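Local coordinates for nucleotidyl transferase AbiEii/AbiGii toxin family protein (Mycobacterium tuberculosis, PDB 6Y56) that is a nucleotidyltransferase toxin of a toxin-antitoxin system and probably modifies tRNA, at residues Pro132-Pro136 / Val161-Glu165; Glu169-Arg175 / Trp203-Val207. All coordinates share one frame; numbering follows the deposited sequence.

In the fold
Strand 125-129 belongs to the six-stranded mixed sheet. The chain leaves it through loop 132-136, makes the two-stranded antiparallel sheet of 138-141 and 157-160, and enters helix 163-174. Interaction 1 closes this excursion by joining the loop to the start of the helix. The same helix then opens interaction 2. The chain runs through helix 180-189 and returns in helix 196-212, where interaction 2 closes. The two closures follow one another; they neither nest nor cross. Their centres lie about 13 Å apart. Lys206 of interaction 2 forms a salt bridge with Glu165 of interaction 1, so loop 132-136, helix 163-174 and helix 196-212 are tied together.

Interaction 1 (Pro132-Pro136 / Val161-Glu165); sequences PLALP and VAEAE
Glu165, in the first turn of helix 163-174, uses its carboxylate to grip two successive backbone N-H groups of loop 132-136. This pair of bonds holds the loop after strand 125-129 against the start of the helix. Glu165 OE2 takes the hydrogen bond from Ala134 N at 2.6 Å on its syn lone pair, and the N-H...O angle is 178°. Glu165 OE1 takes the second from Leu135 N at 2.9 Å. That donor also comes from the syn side, but 28° out of the carboxylate plane. The Glu165 side chain has CG anti to the backbone N (chi1 -174°) and stays extended beyond it, which carries the carboxylate across to the loop.

A water completes the grip. It donates to Glu165 OE1 at 2.8 Å and to Leu135 O at 2.9 Å. It accepts from Ala162 N, at the N-cap position, also at 2.9 Å. The water therefore joins the loop both to the carboxylate and to the residue just before the helix.

Two leucines flank the polar centre. The Leu133 side chain crosses that of Glu165 at a slant and sets CD2 over one face of the carboxylate, 3.5 Å from Glu165 OE2. CD2 is also in apolar contact with Val161 CG2. Leu135 lies on the other side. It runs past Glu165 in the opposite direction and sets CD1 4.0 Å from Ala162 CB, with Ala164 CB a little farther off.

Lys206 of helix 196-212 is a second partner of Glu165 OE2, so this buried carboxylate meets a positive charge as well as N-H groups. Leu202 of that helix packs on Ala134 and Leu135, which also touch helix 281-292. On the sheet side, Val161 is backbone-bonded to Phe48 of strand 47-49, and Leu133 packs on Val47.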
loop_
_atom_site.group_PDB
_atom_site.type_symbol
_atom_site.label_atom_id
_atom_site.label_comp_id
_atom_site.label_asym_id
_atom_site.label_seq_id
_atom_site.Cartn_x
_atom_site.Cartn_y
_atom_site.Cartn_z
ATOM N N PRO A 132 -8.305 8.456 9.573
ATOM C CA PRO A 132 -9.247 8.320 8.458
ATOM C C PRO A 132 -8.641 8.790 7.138
ATOM O O PRO A 132 -7.855 9.739 7.090
ATOM C CB PRO A 132 -10.420 9.216 8.875
ATOM C CG PRO A 132 -10.311 9.309 10.376
ATOM C CD PRO A 132 -8.843 9.277 10.671
ATOM N N LEU A 133 -9.021 8.109 6.061
ATOM C CA LEU A 133 -8.675 8.572 4.724
ATOM C C LEU A 133 -9.375 9.890 4.430
ATOM O O LEU A 133 -10.450 10.188 4.957
ATOM C CB LEU A 133 -9.075 7.547 3.669
ATOM C CG LEU A 133 -8.238 6.271 3.715
ATOM C CD1 LEU A 133 -8.752 5.258 2.716
ATOM C CD2 LEU A 133 -6.757 6.557 3.459
ATOM N N ALA A 134 -8.750 10.683 3.572
ATOM C CA ALA A 134 -9.278 12.000 3.251
ATOM C C ALA A 134 -10.326 11.960 2.150
ATOM O O ALA A 134 -11.245 12.782 2.160
ATOM C CB ALA A 134 -8.140 12.931 2.827
ATOM N N LEU A 135 -10.215 11.029 1.207
ATOM C CA LEU A 135 -11.056 10.990 0.023
ATOM C C LEU A 135 -11.927 9.742 0.017
ATOM O O LEU A 135 -11.542 8.711 0.573
ATOM C CB LEU A 135 -10.190 10.977 -1.243
ATOM C CG LEU A 135 -9.269 12.173 -1.444
ATOM C CD1 LEU A 135 -8.529 12.031 -2.760
ATOM C CD2 LEU A 135 -10.068 13.470 -1.415
ATOM N N PRO A 136 -13.094 9.795 -0.626
ATOM C CA PRO A 136 -13.925 8.593 -0.733
ATOM C C PRO A 136 -13.186 7.493 -1.474
ATOM O O PRO A 136 -12.416 7.744 -2.401
ATOM C CB PRO A 136 -15.141 9.071 -1.533
ATOM C CG PRO A 136 -15.175 10.547 -1.323
ATOM C CD PRO A 136 -13.747 10.980 -1.209
ATOM N N VAL A 161 -8.351 2.788 -1.720
ATOM C CA VAL A 161 -7.941 4.181 -1.592
ATOM C C VAL A 161 -7.944 4.866 -2.955
ATOM O O VAL A 161 -7.519 4.299 -3.969
ATOM C CB VAL A 161 -6.555 4.223 -0.914
ATOM C CG1 VAL A 161 -5.489 3.504 -1.759
ATOM C CG2 VAL A 161 -6.118 5.656 -0.615
ATOM N N ALA A 162 -8.420 6.109 -2.974
ATOM C CA ALA A 162 -8.385 6.880 -4.206
ATOM C C ALA A 162 -6.949 7.024 -4.675
ATOM O O ALA A 162 -6.014 7.118 -3.868
ATOM C CB ALA A 162 -8.976 8.267 -3.971
ATOM N N GLU A 163 -6.769 7.050 -5.996
ATOM C CA GLU A 163 -5.425 7.042 -6.554
ATOM C C GLU A 163 -4.614 8.269 -6.134
ATOM O O GLU A 163 -3.419 8.150 -5.857
ATOM C CB GLU A 163 -5.476 6.900 -8.073
ATOM C CG GLU A 163 -4.104 6.692 -8.650
ATOM C CD GLU A 163 -4.115 6.271 -10.100
ATOM O OE1 GLU A 163 -5.147 5.738 -10.565
ATOM O OE2 GLU A 163 -3.070 6.458 -10.759
ATOM N N ALA A 164 -5.235 9.449 -6.086
ATOM C CA ALA A 164 -4.507 10.643 -5.651
ATOM C C ALA A 164 -4.041 10.500 -4.211
ATOM O O ALA A 164 -2.948 10.959 -3.851
ATOM C CB ALA A 164 -5.396 11.876 -5.774
ATOM N N GLU A 165 -4.871 9.882 -3.363
ATOM C CA GLU A 165 -4.502 9.686 -1.969
ATOM C C GLU A 165 -3.424 8.617 -1.822
ATOM O O GLU A 165 -2.536 8.743 -0.978
ATOM C CB GLU A 165 -5.744 9.365 -1.136
ATOM C CG GLU A 165 -5.469 9.300 0.351
ATOM C CD GLU A 165 -6.698 9.542 1.191
ATOM O OE1 GLU A 165 -7.831 9.436 0.666
ATOM O OE2 GLU A 165 -6.537 9.836 2.390
HETATM O O HOH W 1 -9.270 7.373 -0.533
#

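Interaction 2 (Glu169-Arg175 / Trp203-Val207); sequences EKLARYR and WVLKV
Trp203 begins the contact of helix 196-212 with helix 163-174. Leu171 O and Ala172 N lie at the pyrrole edge of its indole, near the ring plane. Leu171 CB sits off that plane, 3.4 Å from Trp203 CD1. Trp203 NE1 makes a weak hydrogen bond to Leu171 O at 3.2 Å, bent to 135°. That oxygen already accepts the helical bond from Arg175 N.

Lys206 comes next. Its CB lies 4.0 Å from Ala172 CB. The chain bends at chi2 (-81°) and runs straight from there to NZ, which forms a salt bridge with Glu169 OE2 at 2.8 Å. Glu169 OE2 receives it on its anti lone pair, away from OE1.

Val207 packs on Ala172, where the two backbones come closest. Its CG2 lies 3.9 Å from Ala172 CB. Ala172 CA and Val207 CA are the closest such pair, at 5.5 Å, consistent with the small alanine side chain. Val207 CG1 touches Arg175 NH2 obliquely. The Arg175 guanidinium finds its polar partners in Thr218 O and Asp225.

The short helix segments cross at -53°, with their axes 8.6 Å apart. The buried ammonium of Lys206 has Glu165 as its second carboxylate, while Glu169 OE1 pairs with Lys49. Two carboxylates on one ammonium probably favour its charged form, and this chain of opposite charges links both helices to strand 47-49.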
loop_
_atom_site.group_PDB
_atom_site.type_symbol
_atom_site.label_atom_id
_atom_site.label_comp_id
_atom_site.label_asym_id
_atom_site.label_seq_id
_atom_site.Cartn_x
_atom_site.Cartn_y
_atom_site.Cartn_z
ATOM N N GLU A 169 0.106 9.303 -0.028
ATOM C CA GLU A 169 0.626 8.478 1.056
ATOM C C GLU A 169 2.014 7.939 0.728
ATOM O O GLU A 169 2.894 7.889 1.597
ATOM C CB GLU A 169 -0.341 7.333 1.363
ATOM C CG GLU A 169 -1.608 7.798 2.058
ATOM C CD GLU A 169 -2.282 6.722 2.884
ATOM O OE1 GLU A 169 -1.926 5.531 2.752
ATOM O OE2 GLU A 169 -3.185 7.077 3.660
ATOM N N LYS A 170 2.238 7.547 -0.523
ATOM C CA LYS A 170 3.562 7.069 -0.910
ATOM C C LYS A 170 4.593 8.171 -0.775
ATOM O O LYS A 170 5.691 7.946 -0.252
ATOM C CB LYS A 170 3.536 6.557 -2.349
ATOM C CG LYS A 170 2.940 5.176 -2.528
ATOM C CD LYS A 170 3.915 4.106 -2.062
ATOM C CE LYS A 170 3.222 2.769 -2.010
ATOM N NZ LYS A 170 4.200 1.725 -1.647
ATOM N N LEU A 171 4.243 9.380 -1.210
ATOM C CA LEU A 171 5.158 10.505 -1.095
ATOM C C LEU A 171 5.414 10.880 0.357
ATOM O O LEU A 171 6.507 11.353 0.702
ATOM C CB LEU A 171 4.569 11.699 -1.841
ATOM C CG LEU A 171 4.506 11.586 -3.360
ATOM C CD1 LEU A 171 3.599 12.663 -3.956
ATOM C CD2 LEU A 171 5.921 11.647 -3.935
ATOM N N ALA A 172 4.405 10.713 1.211
ATOM C CA ALA A 172 4.574 11.026 2.623
ATOM C C ALA A 172 5.573 10.088 3.283
ATOM O O ALA A 172 6.371 10.514 4.121
ATOM C CB ALA A 172 3.221 10.979 3.335
ATOM N N ARG A 173 5.550 8.815 2.930
ATOM C CA ARG A 173 6.563 7.923 3.484
ATOM C C ARG A 173 7.923 8.153 2.841
ATOM O O ARG A 173 8.950 8.140 3.534
ATOM C CB ARG A 173 6.144 6.473 3.326
ATOM C CG ARG A 173 7.206 5.529 3.883
ATOM C CD ARG A 173 6.602 4.217 4.322
ATOM N NE ARG A 173 6.240 3.404 3.172
ATOM C CZ ARG A 173 5.475 2.322 3.242
ATOM N NH1 ARG A 173 4.977 1.939 4.411
ATOM N NH2 ARG A 173 5.201 1.633 2.143
ATOM N N TYR A 174 7.946 8.363 1.519
ATOM C CA TYR A 174 9.192 8.628 0.805
ATOM C C TYR A 174 9.927 9.811 1.408
ATOM O O TYR A 174 11.165 9.827 1.442
ATOM C CB TYR A 174 8.836 8.904 -0.654
ATOM C CG TYR A 174 9.948 8.836 -1.670
ATOM C CD1 TYR A 174 10.478 7.622 -2.084
ATOM C CD2 TYR A 174 10.412 9.992 -2.275
ATOM C CE1 TYR A 174 11.477 7.574 -3.052
ATOM C CE2 TYR A 174 11.398 9.956 -3.236
ATOM C CZ TYR A 174 11.923 8.753 -3.615
ATOM O OH TYR A 174 12.913 8.740 -4.577
ATOM N N ARG A 175 9.182 10.798 1.900
ATOM C CA ARG A 175 9.767 11.976 2.510
ATOM C C ARG A 175 10.535 11.633 3.781
ATOM O O ARG A 175 11.458 12.368 4.169
ATOM C CB ARG A 175 8.618 12.936 2.793
ATOM C CG ARG A 175 8.981 14.158 3.513
ATOM C CD ARG A 175 8.824 14.021 5.012
ATOM N NE ARG A 175 9.574 15.117 5.555
ATOM C CZ ARG A 175 9.572 15.499 6.817
ATOM N NH1 ARG A 175 10.301 16.545 7.161
ATOM N NH2 ARG A 175 8.835 14.862 7.723
ATOM N N TRP A 203 -0.439 15.458 0.107
ATOM C CA TRP A 203 0.894 15.137 0.616
ATOM C C TRP A 203 1.232 15.994 1.830
ATOM O O TRP A 203 1.643 15.482 2.877
ATOM C CB TRP A 203 1.928 15.343 -0.496
ATOM C CG TRP A 203 3.359 15.188 -0.084
ATOM C CD1 TRP A 203 3.936 14.100 0.500
ATOM C CD2 TRP A 203 4.397 16.155 -0.248
ATOM N NE1 TRP A 203 5.276 14.331 0.696
ATOM C CE2 TRP A 203 5.585 15.587 0.252
ATOM C CE3 TRP A 203 4.436 17.448 -0.768
ATOM C CZ2 TRP A 203 6.807 16.268 0.245
ATOM C CZ3 TRP A 203 5.638 18.120 -0.779
ATOM C CH2 TRP A 203 6.811 17.527 -0.271
ATOM N N VAL A 204 1.032 17.305 1.718
ATOM C CA VAL A 204 1.336 18.190 2.837
ATOM C C VAL A 204 0.488 17.835 4.050
ATOM O O VAL A 204 0.984 17.801 5.182
ATOM C CB VAL A 204 1.159 19.665 2.426
ATOM C CG1 VAL A 204 1.320 20.592 3.640
ATOM C CG2 VAL A 204 2.152 20.016 1.344
ATOM N N LEU A 205 -0.808 17.578 3.839
ATOM C CA LEU A 205 -1.698 17.266 4.954
ATOM C C LEU A 205 -1.350 15.924 5.583
ATOM O O LEU A 205 -1.445 15.767 6.809
ATOM C CB LEU A 205 -3.158 17.286 4.494
ATOM C CG LEU A 205 -3.645 18.629 3.949
ATOM C CD1 LEU A 205 -5.044 18.526 3.368
ATOM C CD2 LEU A 205 -3.611 19.727 5.003
ATOM N N LYS A 206 -0.923 14.951 4.775
ATOM C CA LYS A 206 -0.535 13.656 5.331
ATOM C C LYS A 206 0.730 13.788 6.163
ATOM O O LYS A 206 0.811 13.233 7.265
ATOM C CB LYS A 206 -0.297 12.639 4.215
ATOM C CG LYS A 206 -1.548 12.211 3.465
ATOM C CD LYS A 206 -2.356 11.147 4.194
ATOM C CE LYS A 206 -3.580 10.760 3.371
ATOM N NZ LYS A 206 -4.298 9.625 4.001
ATOM N N VAL A 207 1.727 14.519 5.653
ATOM C CA VAL A 207 2.961 14.708 6.410
ATOM C C VAL A 207 2.688 15.458 7.707
ATOM O O VAL A 207 3.256 15.132 8.760
ATOM C CB VAL A 207 4.027 15.413 5.553
ATOM C CG1 VAL A 207 5.238 15.751 6.428
ATOM C CG2 VAL A 207 4.446 14.532 4.380
#